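Local coordinates for protein leucine aminopeptidase (Fimbriiglobus ruber, PDB 7D1B) that probably catalyses, as a zinc-dependent member of peptidase family M28, the cyclisation of N-terminal glutamine to pyroglutamate, at residues Q322-D325 with V326-L330; L259-V262 with A263-G267; P51-A54 with V55-Q59; L242-G246 with Y247-G251. All coordinates share one frame; numbering follows the deposited sequence. Where two conformers were deposited one is given.

Overall arrangement
All four contacts are local. In sequence they come as contact 3 (helix 51-63), contact 4 (strand 242-244 running into helix 246-251), contact 2 (helix 253-266) and contact 1 (helix 320-336). Contact 1 is the hub: it touches contact 2 through Val329, centres about 10 Å apart, contact 3 through Met323 and Val324, about 13 Å between centres, and contact 4 through Gln322 and Val326. Trp260 of contact 2 meets contact 4. Contacts 1 and 2 pack on the mixed central sheet, Val326 and Leu330 on strand 225-232, Leu259 and Trp260 on strand 297-300. Contacts 3 and 4 lie on opposite sides of the chain's centre, about 28 Å between centres, so helix 320-336 links distant parts of the enzyme.

Contact 1. Residues Q322-D325 with V326-L330; sequences QMVD and VGNVL
Asp325 and Asn328 are joined across one turn of helix 320-336 by a water that donates to Asp325 OD1 at 2.8 Å and accepts from Asn328 ND2 at 3.1 Å. Each side chain has a second polar partner as well: Asp325 OD1 forms a salt bridge with Lys321, and Asn328 OD1 takes the backbone N-H of Phe47. The asparagine amide is thus fixed in its rotation, nitrogen to the water and oxygen to Phe47.

Regular backbone bonds hold the turn itself. The straightest runs from Val326 N to Gln322 O (3.0 Å, 170° at the hydrogen), and the shortest from Asn328 N to Val324 O (2.8 Å).

Van der Waals contacts between valine methyls and amide nitrogens fill in between. Val324 and Asn328 run alongside each other in the same direction, with Val324 CG1 3.6 Å from Asn328 ND2. Gln322, facing Val326 one turn on, bends at its second torsion (chi2 61°), which swings the amide round until NE2 lies 3.6 Å from Val326 CG2. That nitrogen is hydrogen-bonded to Phe235 O and Ser270 OG. Met323, on another side of the helix, packs against Ala54, Val58 and Leu162.

The chemistry is therefore divided: main-chain bonds hold the turn and the valine methyls pack against the amide groups, while the buried Gln322, Asp325 and Asn328 spend their polar atoms on Lys321, other parts of the chain, a water and, for Gln322 OE1, a bound glycerol.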
loop_
_atom_site.group_PDB
_atom_site.type_symbol
_atom_site.label_atom_id
_atom_site.label_comp_id
_atom_site.label_asym_id
_atom_site.label_seq_id
_atom_site.Cartn_x
_atom_site.Cartn_y
_atom_site.Cartn_z
ATOM N N GLN A 322 -4.578 -6.685 -13.662
ATOM C CA GLN A 322 -3.588 -6.884 -12.613
ATOM C C GLN A 322 -4.117 -6.400 -11.266
ATOM O O GLN A 322 -3.931 -7.073 -10.235
ATOM C CB GLN A 322 -2.303 -6.158 -13.000
ATOM C CG GLN A 322 -1.184 -6.226 -11.971
ATOM C CD GLN A 322 -0.706 -7.636 -11.660
ATOM O OE1 GLN A 322 -0.900 -8.578 -12.444
ATOM N NE2 GLN A 322 -0.066 -7.798 -10.511
ATOM N N MET A 323 -4.812 -5.255 -11.255
ATOM C CA MET A 323 -5.405 -4.769 -10.015
ATOM C C MET A 323 -6.418 -5.765 -9.466
ATOM O O MET A 323 -6.440 -6.037 -8.266
ATOM C CB MET A 323 -6.067 -3.413 -10.246
ATOM C CG MET A 323 -5.082 -2.344 -10.586
ATOM S SD MET A 323 -5.689 -0.673 -10.571
ATOM C CE MET A 323 -6.035 -0.349 -8.844
ATOM N N VAL A 324 -7.282 -6.301 -10.333
ATOM C CA VAL A 324 -8.303 -7.255 -9.904
ATOM C C VAL A 324 -7.657 -8.518 -9.348
ATOM O O VAL A 324 -8.098 -9.058 -8.323
ATOM C CB VAL A 324 -9.267 -7.565 -11.072
ATOM C CG1 VAL A 324 -10.081 -8.836 -10.789
ATOM C CG2 VAL A 324 -10.178 -6.368 -11.356
ATOM N N ASP A 325 -6.609 -9.017 -10.015
ATOM C CA ASP A 325 -5.927 -10.211 -9.525
ATOM C C ASP A 325 -5.391 -9.987 -8.116
ATOM O O ASP A 325 -5.580 -10.821 -7.218
ATOM C CB ASP A 325 -4.756 -10.569 -10.438
ATOM C CG ASP A 325 -5.139 -11.333 -11.674
ATOM O OD1 ASP A 325 -6.318 -11.667 -11.885
ATOM O OD2 ASP A 325 -4.215 -11.585 -12.460
ATOM N N VAL A 326 -4.695 -8.863 -7.902
ATOM C CA VAL A 326 -4.158 -8.592 -6.571
ATOM C C VAL A 326 -5.285 -8.416 -5.556
ATOM O O VAL A 326 -5.207 -8.933 -4.428
ATOM C CB VAL A 326 -3.177 -7.411 -6.615
ATOM C CG1 VAL A 326 -2.741 -6.996 -5.213
ATOM C CG2 VAL A 326 -1.958 -7.783 -7.472
ATOM N N GLY A 327 -6.365 -7.734 -5.948
ATOM C CA GLY A 327 -7.501 -7.597 -5.053
ATOM C C GLY A 327 -8.101 -8.924 -4.645
ATOM O O GLY A 327 -8.430 -9.141 -3.473
ATOM N N ASN A 328 -8.235 -9.849 -5.596
ATOM C CA ASN A 328 -8.787 -11.153 -5.266
ATOM C C ASN A 328 -7.847 -11.945 -4.382
ATOM O O ASN A 328 -8.313 -12.684 -3.516
ATOM C CB ASN A 328 -9.150 -11.892 -6.533
ATOM C CG ASN A 328 -10.533 -11.504 -7.027
ATOM O OD1 ASN A 328 -11.480 -11.373 -6.230
ATOM N ND2 ASN A 328 -10.684 -11.393 -8.320
ATOM N N VAL A 329 -6.532 -11.799 -4.561
ATOM C CA VAL A 329 -5.604 -12.469 -3.650
ATOM C C VAL A 329 -5.761 -11.932 -2.237
ATOM O O VAL A 329 -5.815 -12.697 -1.270
ATOM C CB VAL A 329 -4.162 -12.356 -4.176
ATOM C CG1 VAL A 329 -3.167 -12.855 -3.133
ATOM C CG2 VAL A 329 -4.039 -13.137 -5.473
ATOM N N LEU A 330 -5.851 -10.606 -2.097
ATOM C CA LEU A 330 -6.049 -10.025 -0.762
ATOM C C LEU A 330 -7.347 -10.514 -0.137
ATOM O O LEU A 330 -7.376 -10.878 1.046
ATOM C CB LEU A 330 -6.079 -8.504 -0.853
ATOM C CG LEU A 330 -4.771 -7.831 -1.245
ATOM C CD1 LEU A 330 -5.021 -6.364 -1.553
ATOM C CD2 LEU A 330 -3.753 -7.980 -0.120
HETATM O O HOH W 1 -8.686 -12.207 -10.489
#

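Contact 2. Residues L259-V262 with A263-G267; sequences LWRV and AGWVG
Arg261 lays its aliphatic stem over the six-membered ring of Trp265, one turn further along helix 253-266. Its CG stands 3.7 Å from the centroid of that ring and only 15° off the ring normal, a CH-pi contact over the face, while CD comes within 3.4 Å of Trp265 CH2 near the rim. The first two torsions of the arginine are extended (chi1 -174°), which sends the stem along the indole in the same direction; the bend follows at chi3. Beyond it the guanidinium is turned 54° from the ring plane; the atoms on the indole are CG and CD. Arg261 O lies over the same face, 3.4 Å above the plane and shifted toward the rim, and it also accepts the backbone N-H of Trp265. Lys41 adds a cation-pi contact to this indole.

Backbone bonds continue to the end of the helix, where Val266 N reaches Val262 O at 2.8 Å, nearly along the C=O axis. Gly267 then leaves the helix with positive phi, and its N gives a weak bond to Ala263 O. A side chain at this backbone conformation would press on the preceding carbonyl oxygen.

Away from the arginine, Trp260 meets Phe271 edge-to-face and hydrogen-bonds through NE1 to Val272 O. Leu259, Val262 and Ala263 pack on Trp333, Ile336 and Val329 of helix 320-336, and Leu259 and Trp260 both touch Val298 on strand 297-300, an outermost strand of the central sheet.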
loop_
_atom_site.group_PDB
_atom_site.type_symbol
_atom_site.label_atom_id
_atom_site.label_comp_id
_atom_site.label_asym_id
_atom_site.label_seq_id
_atom_site.Cartn_x
_atom_site.Cartn_y
_atom_site.Cartn_z
ATOM N N LEU A 259 -0.383 -16.132 0.938
ATOM C CA LEU A 259 -0.711 -15.231 -0.160
ATOM C C LEU A 259 -0.411 -15.875 -1.502
ATOM O O LEU A 259 -1.220 -15.798 -2.436
ATOM C CB LEU A 259 0.085 -13.953 -0.016
ATOM C CG LEU A 259 -0.332 -12.890 0.947
ATOM C CD1 LEU A 259 0.767 -11.849 0.913
ATOM C CD2 LEU A 259 -1.672 -12.263 0.540
ATOM N N TRP A 260 0.761 -16.487 -1.623
ATOM C CA TRP A 260 1.112 -17.119 -2.887
ATOM C C TRP A 260 0.273 -18.374 -3.136
ATOM O O TRP A 260 -0.043 -18.686 -4.291
ATOM C CB TRP A 260 2.622 -17.401 -2.958
ATOM C CG TRP A 260 3.449 -16.278 -3.560
ATOM C CD1 TRP A 260 4.130 -16.338 -4.746
ATOM C CD2 TRP A 260 3.699 -14.958 -3.022
ATOM N NE1 TRP A 260 4.776 -15.145 -4.985
ATOM C CE2 TRP A 260 4.533 -14.286 -3.946
ATOM C CE3 TRP A 260 3.326 -14.291 -1.846
ATOM C CZ2 TRP A 260 4.987 -12.977 -3.739
ATOM C CZ3 TRP A 260 3.767 -12.986 -1.653
ATOM C CH2 TRP A 260 4.592 -12.339 -2.594
ATOM N N ARG A 261 -0.153 -19.077 -2.075
ATOM C CA ARG A 261 -1.082 -20.191 -2.243
ATOM C C ARG A 261 -2.411 -19.690 -2.799
ATOM O O ARG A 261 -2.957 -20.253 -3.763
ATOM C CB ARG A 261 -1.265 -20.905 -0.894
ATOM C CG ARG A 261 -2.098 -22.176 -0.972
ATOM C CD ARG A 261 -2.274 -22.830 0.392
ATOM N NE ARG A 261 -0.961 -23.178 0.950
ATOM C CZ ARG A 261 -0.453 -22.723 2.101
ATOM N NH1 ARG A 261 -1.169 -21.953 2.908
ATOM N NH2 ARG A 261 0.789 -23.059 2.440
ATOM N N VAL A 262 -2.956 -18.628 -2.200
ATOM C CA VAL A 262 -4.192 -18.047 -2.730
ATOM C C VAL A 262 -4.011 -17.610 -4.180
ATOM O O VAL A 262 -4.884 -17.842 -5.020
ATOM C CB VAL A 262 -4.683 -16.897 -1.831
ATOM C CG1 VAL A 262 -5.811 -16.128 -2.491
ATOM C CG2 VAL A 262 -5.137 -17.434 -0.483
ATOM N N ALA A 263 -2.874 -16.963 -4.502
ATOM C CA ALA A 263 -2.633 -16.538 -5.876
ATOM C C ALA A 263 -2.682 -17.717 -6.835
ATOM O O ALA A 263 -3.178 -17.589 -7.963
ATOM C CB ALA A 263 -1.294 -15.816 -5.983
ATOM N N GLY A 264 -2.140 -18.867 -6.420
ATOM C CA GLY A 264 -2.202 -20.044 -7.279
ATOM C C GLY A 264 -3.630 -20.482 -7.526
ATOM O O GLY A 264 -4.008 -20.836 -8.649
ATOM N N TRP A 265 -4.453 -20.436 -6.480
ATOM C CA TRP A 265 -5.852 -20.833 -6.608
ATOM C C TRP A 265 -6.692 -19.844 -7.409
ATOM O O TRP A 265 -7.626 -20.254 -8.088
ATOM C CB TRP A 265 -6.416 -21.022 -5.215
ATOM C CG TRP A 265 -5.927 -22.271 -4.536
ATOM C CD1 TRP A 265 -5.536 -23.441 -5.138
ATOM C CD2 TRP A 265 -5.813 -22.488 -3.130
ATOM N NE1 TRP A 265 -5.193 -24.372 -4.184
ATOM C CE2 TRP A 265 -5.361 -23.815 -2.942
ATOM C CE3 TRP A 265 -6.036 -21.690 -2.007
ATOM C CZ2 TRP A 265 -5.167 -24.368 -1.673
ATOM C CZ3 TRP A 265 -5.851 -22.243 -0.742
ATOM C CH2 TRP A 265 -5.417 -23.573 -0.589
ATOM N N VAL A 266 -6.403 -18.544 -7.317
ATOM C CA VAL A 266 -7.229 -17.624 -8.085
ATOM C C VAL A 266 -6.685 -17.363 -9.475
ATOM O O VAL A 266 -7.387 -16.761 -10.284
ATOM C CB VAL A 266 -7.591 -16.338 -7.326
ATOM C CG1 VAL A 266 -8.265 -16.694 -6.002
ATOM C CG2 VAL A 266 -6.349 -15.526 -7.124
ATOM N N GLY A 267 -5.505 -17.871 -9.807
ATOM C CA GLY A 267 -4.953 -17.661 -11.133
ATOM C C GLY A 267 -4.284 -16.316 -11.310
ATOM O O GLY A 267 -4.207 -15.816 -12.437
#

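Contact 3. Residues P51-A54 with V55-Q59; sequences PDRA and VKYVQ
Arg53 runs alongside Tyr57, one turn on in helix 51-63, both heading in one direction, with Arg53 CG 3.6 Å from Tyr57 CE2 and Arg53 CD 3.7 Å from Tyr57 OH. The arginine is extended at chi1 (-174°), its CG anti to the backbone N, which lays the stem along the tyrosine ring. Their flat ends are only 11° from parallel, yet it is the arginine methylenes that meet the ring.

The polar ends reach across to helix 153-167 and the residue just after it. Arg53 NE forms a salt bridge with Glu165, and Tyr57 OH is hydrogen-bonded to His168 NE2. Arg53 O is used by Tyr57 N at 2.9 Å and also sits over one face of the tyrosine ring, 3.4 Å from CD2 of Tyr57. At the start of the helix, Asp50 OD1 accepts from Arg53 N, and Pro51 O accepts from Val55 N at 3.1 Å.

A phenylalanine at Tyr57 would keep the ring against Arg53 CG but would probably leave His168 NE2 without its hydroxyl partner.

Tyr57 also meets His84 edge-to-face and packs on Ala161 and Met164. The pair therefore works with its carbon parts along the helix and its polar ends across to helix 153-167 and His168, its buried hydroxyl satisfied and its positive charge matched by a glutamate.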
loop_
_atom_site.group_PDB
_atom_site.type_symbol
_atom_site.label_atom_id
_atom_site.label_comp_id
_atom_site.label_asym_id
_atom_site.label_seq_id
_atom_site.Cartn_x
_atom_site.Cartn_y
_atom_site.Cartn_z
ATOM N N PRO A 51 -12.393 -4.027 -13.096
ATOM C CA PRO A 51 -11.058 -3.534 -13.498
ATOM C C PRO A 51 -11.084 -2.121 -14.052
ATOM O O PRO A 51 -10.139 -1.346 -13.836
ATOM C CB PRO A 51 -10.606 -4.562 -14.547
ATOM C CG PRO A 51 -11.931 -5.097 -15.139
ATOM C CD PRO A 51 -12.882 -5.131 -13.952
ATOM N N ASP A 52 -12.147 -1.762 -14.777
ATOM C CA ASP A 52 -12.235 -0.420 -15.336
ATOM C C ASP A 52 -12.441 0.609 -14.241
ATOM O O ASP A 52 -11.859 1.696 -14.284
ATOM C CB ASP A 52 -13.355 -0.371 -16.369
ATOM C CG ASP A 52 -13.093 -1.296 -17.525
ATOM O OD1 ASP A 52 -11.938 -1.330 -18.003
ATOM O OD2 ASP A 52 -14.018 -2.018 -17.923
ATOM N N ARG A 53 -13.263 0.280 -13.241
ATOM C CA ARG A 53 -13.468 1.191 -12.124
ATOM C C ARG A 53 -12.180 1.369 -11.328
ATOM O O ARG A 53 -11.840 2.488 -10.919
ATOM C CB ARG A 53 -14.618 0.674 -11.262
ATOM C CG ARG A 53 -15.004 1.630 -10.157
ATOM C CD ARG A 53 -16.334 1.255 -9.506
ATOM N NE ARG A 53 -16.249 -0.084 -8.926
ATOM C CZ ARG A 53 -17.281 -0.760 -8.443
ATOM N NH1 ARG A 53 -18.491 -0.221 -8.471
ATOM N NH2 ARG A 53 -17.103 -1.973 -7.939
ATOM N N ALA A 54 -11.435 0.279 -11.121
ATOM C CA ALA A 54 -10.170 0.381 -10.403
ATOM C C ALA A 54 -9.207 1.333 -11.109
ATOM O O ALA A 54 -8.562 2.184 -10.465
ATOM C CB ALA A 54 -9.574 -1.020 -10.245
ATOM N N VAL A 55 -9.093 1.215 -12.443
ATOM C CA VAL A 55 -8.214 2.129 -13.172
ATOM C C VAL A 55 -8.740 3.558 -13.100
ATOM O O VAL A 55 -7.958 4.517 -12.990
ATOM C CB VAL A 55 -8.013 1.657 -14.621
ATOM C CG1 VAL A 55 -7.273 2.707 -15.427
ATOM C CG2 VAL A 55 -7.264 0.343 -14.632
ATOM N N LYS A 56 -10.069 3.725 -13.162
ATOM C CA LYS A 56 -10.659 5.053 -13.044
ATOM C C LYS A 56 -10.281 5.704 -11.724
ATOM O O LYS A 56 -10.064 6.915 -11.670
ATOM C CB LYS A 56 -12.179 4.976 -13.200
ATOM C CG LYS A 56 -12.928 6.290 -12.979
ATOM C CD LYS A 56 -14.452 6.088 -12.961
ATOM C CE LYS A 56 -14.915 5.471 -11.640
ATOM N NZ LYS A 56 -16.388 5.239 -11.559
ATOM N N TYR A 57 -10.207 4.924 -10.645
ATOM C CA TYR A 57 -9.785 5.501 -9.368
ATOM C C TYR A 57 -8.319 5.935 -9.407
ATOM O O TYR A 57 -7.966 6.964 -8.818
ATOM C CB TYR A 57 -10.064 4.532 -8.215
ATOM C CG TYR A 57 -11.528 4.347 -7.908
ATOM C CD1 TYR A 57 -12.408 5.415 -7.981
ATOM C CD2 TYR A 57 -12.026 3.108 -7.531
ATOM C CE1 TYR A 57 -13.745 5.254 -7.685
ATOM C CE2 TYR A 57 -13.363 2.934 -7.230
ATOM C CZ TYR A 57 -14.225 4.006 -7.321
ATOM O OH TYR A 57 -15.566 3.853 -7.034
ATOM N N VAL A 58 -7.452 5.175 -10.095
ATOM C CA VAL A 58 -6.080 5.669 -10.285
ATOM C C VAL A 58 -6.102 7.016 -10.998
ATOM O O VAL A 58 -5.416 7.970 -10.599
ATOM C CB VAL A 58 -5.201 4.667 -11.053
ATOM C CG1 VAL A 58 -3.810 5.269 -11.259
ATOM C CG2 VAL A 58 -5.104 3.346 -10.315
ATOM N N GLN A 59 -6.860 7.097 -12.096
ATOM C CA GLN A 59 -6.928 8.339 -12.857
ATOM C C GLN A 59 -7.460 9.478 -11.996
ATOM O O GLN A 59 -6.967 10.607 -12.074
ATOM C CB GLN A 59 -7.819 8.138 -14.079
ATOM C CG GLN A 59 -7.838 9.341 -15.011
ATOM C CD GLN A 59 -6.524 9.492 -15.749
ATOM O OE1 GLN A 59 -6.098 8.575 -16.456
ATOM N NE2 GLN A 59 -5.868 10.636 -15.579
#

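Contact 4. Residues L242-G246 with Y247-G251; sequences LAMEG and YSLRG
Glu245 OE1 is gripped by the backbone N-H and the hydroxyl of one residue: Ser248 OG donates to the anti lone pair of Glu245 OE1 at 2.7 Å, and Ser248 N reaches the same oxygen at 2.8 Å from above the carboxylate plane. His287 NE2 is a further partner. The other oxygen, Glu245 OE2, takes Tyr247 N at 2.9 Å, again from above the plane, and the N-H of Val283. Glu245 is the N-cap of helix 246-251; bends at both chi1 (70°) and chi2 (76°) fold its carboxylate back over the first turn, where the negative charge probably suits the helix end. An alanine in its place would remove the carboxylate and would probably leave the amides of Tyr247 and Ser248 without their caps and the Ser248 hydroxyl without its acceptor.

One turn on from Gly246, Arg250 N bonds to Gly246 O at 2.9 Å, and the face of the Arg250 guanidinium lies over the same oxygen, 3.4 Å from it, before reaching on to a salt bridge with Asp282. The Met244 side chain runs roughly perpendicular to that of Leu249, CB of Met244 3.9 Å from CD1 of Leu249.

Strand 242-244 bonds through its backbone to Ser270, Val272, Glu274 and Gly276. Met244 packs on Trp260 of helix 253-266, Leu242 on Gln322 and Val326 of helix 320-336, and Tyr247 on His287 and Ile288 of helix 287-292.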
loop_
_atom_site.group_PDB
_atom_site.type_symbol
_atom_site.label_atom_id
_atom_site.label_comp_id
_atom_site.label_asym_id
_atom_site.label_seq_id
_atom_site.Cartn_x
_atom_site.Cartn_y
_atom_site.Cartn_z
ATOM N N LEU A 242 5.576 -10.188 -9.377
ATOM C CA LEU A 242 5.495 -10.002 -7.923
ATOM C C LEU A 242 6.265 -11.148 -7.285
ATOM O O LEU A 242 5.734 -12.234 -7.052
ATOM C CB LEU A 242 4.037 -9.920 -7.458
ATOM C CG LEU A 242 3.185 -8.834 -8.131
ATOM C CD1 LEU A 242 1.748 -8.914 -7.633
ATOM C CD2 LEU A 242 3.770 -7.434 -7.928
ATOM N N ALA A 243 7.554 -10.906 -7.055
ATOM C CA ALA A 243 8.474 -11.896 -6.525
ATOM C C ALA A 243 8.666 -11.695 -5.025
ATOM O O ALA A 243 8.076 -10.811 -4.405
ATOM C CB ALA A 243 9.795 -11.870 -7.310
ATOM N N MET A 244 9.500 -12.541 -4.434
ATOM C CA MET A 244 9.643 -12.606 -2.987
ATOM C C MET A 244 10.896 -11.849 -2.561
ATOM O O MET A 244 12.013 -12.216 -2.933
ATOM C CB MET A 244 9.719 -14.067 -2.569
ATOM C CG MET A 244 8.453 -14.816 -2.932
ATOM S SD MET A 244 8.646 -16.578 -2.649
ATOM C CE MET A 244 6.934 -17.113 -2.738
ATOM N N GLU A 245 10.722 -10.784 -1.792
ATOM C CA GLU A 245 11.920 -10.087 -1.323
ATOM C C GLU A 245 12.219 -10.426 0.118
ATOM O O GLU A 245 11.380 -10.969 0.838
ATOM C CB GLU A 245 12.015 -8.580 -1.602
ATOM C CG GLU A 245 11.061 -7.663 -0.829
ATOM C CD GLU A 245 11.446 -7.432 0.638
ATOM O OE1 GLU A 245 10.551 -7.576 1.490
ATOM O OE2 GLU A 245 12.628 -7.147 0.945
ATOM N N GLY A 246 13.465 -10.153 0.498
ATOM C CA GLY A 246 14.022 -10.786 1.671
ATOM C C GLY A 246 13.391 -10.359 2.978
ATOM O O GLY A 246 13.238 -11.178 3.884
ATOM N N TYR A 247 13.072 -9.067 3.137
ATOM C CA TYR A 247 12.501 -8.686 4.426
ATOM C C TYR A 247 11.151 -9.358 4.640
ATOM O O TYR A 247 10.826 -9.771 5.761
ATOM C CB TYR A 247 12.394 -7.173 4.550
ATOM C CG TYR A 247 13.733 -6.499 4.636
ATOM C CD1 TYR A 247 14.517 -6.608 5.776
ATOM C CD2 TYR A 247 14.208 -5.739 3.584
ATOM C CE1 TYR A 247 15.756 -5.967 5.862
ATOM C CE2 TYR A 247 15.437 -5.093 3.654
ATOM C CZ TYR A 247 16.207 -5.226 4.790
ATOM O OH TYR A 247 17.428 -4.597 4.863
ATOM N N SER A 248 10.370 -9.493 3.565
ATOM C CA SER A 248 9.078 -10.175 3.622
ATOM C C SER A 248 9.257 -11.649 3.939
ATOM O O SER A 248 8.550 -12.205 4.786
ATOM C CB SER A 248 8.398 -10.051 2.264
ATOM O OG SER A 248 8.132 -8.694 1.945
ATOM N N LEU A 249 10.203 -12.302 3.255
ATOM C CA LEU A 249 10.461 -13.715 3.516
ATOM C C LEU A 249 10.893 -13.942 4.958
ATOM O O LEU A 249 10.432 -14.884 5.615
ATOM C CB LEU A 249 11.544 -14.244 2.577
ATOM C CG LEU A 249 11.106 -14.484 1.144
ATOM C CD1 LEU A 249 12.320 -14.656 0.251
ATOM C CD2 LEU A 249 10.153 -15.668 1.040
ATOM N N ARG A 250 11.789 -13.098 5.469
ATOM C CA ARG A 250 12.304 -13.320 6.815
ATOM C C ARG A 250 11.267 -12.970 7.869
ATOM O O ARG A 250 11.180 -13.634 8.907
ATOM C CB ARG A 250 13.593 -12.528 7.016
ATOM C CG ARG A 250 14.742 -13.101 6.185
ATOM C CD ARG A 250 16.074 -12.426 6.484
ATOM N NE ARG A 250 16.062 -10.998 6.162
ATOM C CZ ARG A 250 16.379 -10.489 4.970
ATOM N NH1 ARG A 250 16.753 -11.287 3.969
ATOM N NH2 ARG A 250 16.330 -9.178 4.782
ATOM N N GLY A 251 10.474 -11.928 7.628
ATOM C CA GLY A 251 9.553 -11.465 8.645
ATOM C C GLY A 251 8.236 -12.199 8.668
ATOM O O GLY A 251 7.577 -12.221 9.712
#